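Local coordinates for protein 6-phosphogluconolactonase (Trypanosoma cruzi, PDB 6VYE) that probably hydrolyses 6-phosphogluconolactone to 6-phosphogluconate, the second step of the pentose phosphate pathway, at residues P45-L50 against P159-V164. Numbering follows the deposited sequence.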
ATOM      1  N   PRO A  45       7.258  17.473   1.626  1.00 19.09           N
ATOM      2  CA  PRO A  45       6.282  16.457   1.999  1.00 17.55           C
ATOM      3  C   PRO A  45       6.884  15.056   1.909  1.00 19.00           C
ATOM      4  O   PRO A  45       7.628  14.777   0.975  1.00 21.08           O
ATOM      5  CB  PRO A  45       5.165  16.596   0.950  1.00 18.04           C
ATOM      6  CG  PRO A  45       5.878  17.171  -0.259  1.00 19.17           C
ATOM      7  CD  PRO A  45       7.021  18.019   0.279  1.00 18.82           C
ATOM      8  N   LEU A  46       6.528  14.210   2.873  1.00 17.80           N
ATOM      9  CA  LEU A  46       6.907  12.786   2.868  1.00 16.45           C
ATOM     10  C   LEU A  46       5.986  12.047   1.893  1.00 15.81           C
ATOM     11  O   LEU A  46       4.737  12.268   1.900  1.00 16.73           O
ATOM     12  CB  LEU A  46       6.796  12.226   4.288  1.00 16.66           C
ATOM     13  CG  LEU A  46       7.617  12.920   5.380  1.00 16.43           C
ATOM     14  CD1 LEU A  46       7.407  12.190   6.681  1.00 17.14           C
ATOM     15  CD2 LEU A  46       9.107  12.913   5.061  1.00 18.08           C
ATOM     16  N   SER A  47       6.569  11.121   1.139  1.00 14.12           N
ATOM     17  CA  SER A  47       5.835  10.291   0.148  1.00 12.64           C
ATOM     18  C   SER A  47       5.053   9.191   0.884  1.00 11.69           C
ATOM     19  O   SER A  47       5.644   8.418   1.640  1.00 11.21           O
ATOM     20  CB  SER A  47       6.779   9.771  -0.900  1.00 12.64           C
ATOM     21  OG  SER A  47       7.890   9.152  -0.308  1.00 11.15           O
ATOM     22  N   ILE A  48       3.747   9.134   0.679  1.00 12.95           N
ATOM     23  CA  ILE A  48       2.909   8.000   1.166  1.00 13.11           C
ATOM     24  C   ILE A  48       2.252   7.297  -0.035  1.00 12.43           C
ATOM     25  O   ILE A  48       1.712   7.967  -0.887  1.00 12.71           O
ATOM     26  CB  ILE A  48       1.897   8.485   2.202  1.00 13.10           C
ATOM     27  CG1 ILE A  48       1.174   7.285   2.815  1.00 14.14           C
ATOM     28  CG2 ILE A  48       0.933   9.510   1.607  1.00 13.14           C
ATOM     29  CD1 ILE A  48       0.514   7.575   4.122  1.00 16.14           C
ATOM     30  N   ALA A  49       2.226   5.968  -0.049  1.00 12.55           N
ATOM     31  CA  ALA A  49       1.464   5.198  -1.040  1.00 11.78           C
ATOM     32  C   ALA A  49       0.245   4.637  -0.307  1.00 12.12           C
ATOM     33  O   ALA A  49       0.460   3.887   0.694  1.00 13.68           O
ATOM     34  CB  ALA A  49       2.306   4.124  -1.663  1.00 12.24           C
ATOM     35  N   LEU A  50      -0.952   5.062  -0.741  1.00 11.35           N
ATOM     36  CA  LEU A  50      -2.240   4.743  -0.091  1.00 13.17           C
ATOM     37  C   LEU A  50      -2.721   3.374  -0.581  1.00 15.18           C
ATOM     38  O   LEU A  50      -2.466   3.047  -1.722  1.00 15.41           O
ATOM     39  CB  LEU A  50      -3.277   5.814  -0.428  1.00 13.91           C
ATOM     40  CG  LEU A  50      -2.949   7.250  -0.043  1.00 13.16           C
ATOM     41  CD1 LEU A  50      -4.092   8.186  -0.428  1.00 13.19           C
ATOM     42  CD2 LEU A  50      -2.688   7.350   1.429  1.00 13.85           C
ATOM     43  N   PRO A 159      12.518   4.359  -6.574  1.00 24.92           N
ATOM     44  CA  PRO A 159      12.103   5.415  -5.669  1.00 22.45           C
ATOM     45  C   PRO A 159      11.989   4.815  -4.265  1.00 18.99           C
ATOM     46  O   PRO A 159      11.681   3.654  -4.116  1.00 18.31           O
ATOM     47  CB  PRO A 159      10.770   5.895  -6.247  1.00 23.91           C
ATOM     48  CG  PRO A 159      10.227   4.661  -6.930  1.00 27.46           C
ATOM     49  CD  PRO A 159      11.439   3.907  -7.459  1.00 26.05           C
ATOM     50  N   VAL A 160      12.305   5.622  -3.263  1.00 17.34           N
ATOM     51  CA  VAL A 160      12.279   5.224  -1.839  1.00 16.95           C
ATOM     52  C   VAL A 160      11.117   5.991  -1.223  1.00 15.70           C
ATOM     53  O   VAL A 160      11.212   7.204  -1.095  1.00 15.55           O
ATOM     54  CB  VAL A 160      13.630   5.481  -1.154  1.00 18.12           C
ATOM     55  CG1 VAL A 160      13.574   5.251   0.349  1.00 18.62           C
ATOM     56  CG2 VAL A 160      14.709   4.599  -1.759  1.00 18.80           C
ATOM     57  N   PHE A 161      10.003   5.303  -1.011  1.00 15.79           N
ATOM     58  CA  PHE A 161       8.799   5.859  -0.335  1.00 14.22           C
ATOM     59  C   PHE A 161       9.096   6.016   1.158  1.00 13.56           C
ATOM     60  O   PHE A 161       9.821   5.199   1.747  1.00 13.00           O
ATOM     61  CB  PHE A 161       7.582   4.988  -0.611  1.00 13.37           C
ATOM     62  CG  PHE A 161       6.902   5.276  -1.926  1.00 13.32           C
ATOM     63  CD1 PHE A 161       5.953   6.263  -2.019  1.00 12.71           C
ATOM     64  CD2 PHE A 161       7.217   4.559  -3.068  1.00 13.45           C
ATOM     65  CE1 PHE A 161       5.282   6.476  -3.205  1.00 13.34           C
ATOM     66  CE2 PHE A 161       6.569   4.791  -4.263  1.00 13.12           C
ATOM     67  CZ  PHE A 161       5.651   5.796  -4.349  1.00 13.30           C
ATOM     68  N   ASP A 162       8.644   7.123   1.738  1.00 13.27           N
ATOM     69  CA  ASP A 162       8.685   7.325   3.198  1.00 14.04           C
ATOM     70  C   ASP A 162       7.689   6.350   3.862  1.00 14.55           C
ATOM     71  O   ASP A 162       8.083   5.690   4.827  1.00 14.28           O
ATOM     72  CB  ASP A 162       8.350   8.782   3.537  1.00 15.23           C
ATOM     73  CG  ASP A 162       9.424   9.739   3.092  1.00 16.14           C
ATOM     74  OD1 ASP A 162      10.611   9.543   3.528  1.00 17.06           O
ATOM     75  OD2 ASP A 162       9.102  10.610   2.258  1.00 16.73           O
ATOM     76  N   ILE A 163       6.442   6.277   3.372  1.00 14.35           N
ATOM     77  CA  ILE A 163       5.408   5.418   3.994  1.00 14.49           C
ATOM     78  C   ILE A 163       4.767   4.569   2.903  1.00 15.75           C
ATOM     79  O   ILE A 163       4.384   5.121   1.851  1.00 16.77           O
ATOM     80  CB  ILE A 163       4.385   6.234   4.798  1.00 15.34           C
ATOM     81  CG1 ILE A 163       5.061   7.224   5.751  1.00 15.65           C
ATOM     82  CG2 ILE A 163       3.433   5.294   5.513  1.00 14.47           C
ATOM     83  CD1 ILE A 163       4.130   8.044   6.583  1.00 17.04           C
ATOM     84  N   VAL A 164       4.632   3.264   3.153  1.00 15.04           N
ATOM     85  CA  VAL A 164       3.736   2.439   2.314  1.00 14.14           C
ATOM     86  C   VAL A 164       2.661   1.832   3.213  1.00 14.59           C
ATOM     87  O   VAL A 164       3.001   1.118   4.164  1.00 13.68           O
ATOM     88  CB  VAL A 164       4.513   1.380   1.532  1.00 14.47           C
ATOM     89  CG1 VAL A 164       3.540   0.427   0.842  1.00 15.61           C
ATOM     90  CG2 VAL A 164       5.456   2.030   0.531  1.00 15.09           C
TER
HETATM   91  O   HOH W   1      10.009  10.251  -0.712  1.00 22.27           O
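Ile48 and Ala49 lie parallel to Ile163 and Val164: the backbone N of Ile163 gives its hydrogen to Ser47 O (2.9 Å), and Ala49 N returns one to Ile163 O (3.0 Å). Just before this ladder the chain turns at Asp162, whose carboxylate takes the N-H of Ser47 in place of a backbone carbonyl. Asp162 OD2 accepts from Ser47 N (2.8 Å) through its anti lone pair, while OD1 forms a salt bridge with Arg218. Ser47 answers with its own side chain: chi1 of 51° sets OG between backbone N and carbonyl carbon, where it accepts from Asp162 N (3.0 Å, 165° at the hydrogen). Serine and aspartate thus each supply a short polar side chain to the other's backbone N-H. Strands 46-50 and 163-167 are neighbours in the interior of the mixed sheet, whose parallel strands and flanking helices recall a Rossmann-like fold. On the face carrying the isoleucines, Ile48 CG1 packs on Ile163 CB at 3.9 Å, beta-branched side chains suiting the extended backbone. On the opposite face, shared with Val164, Ala49 is small enough to lay its CB over one face of the Phe161 ring, 4.1 Å from CE1; Phe80 meets that ring edge-to-face, and Ile142 and Leu146 of helix 128-146 also touch it.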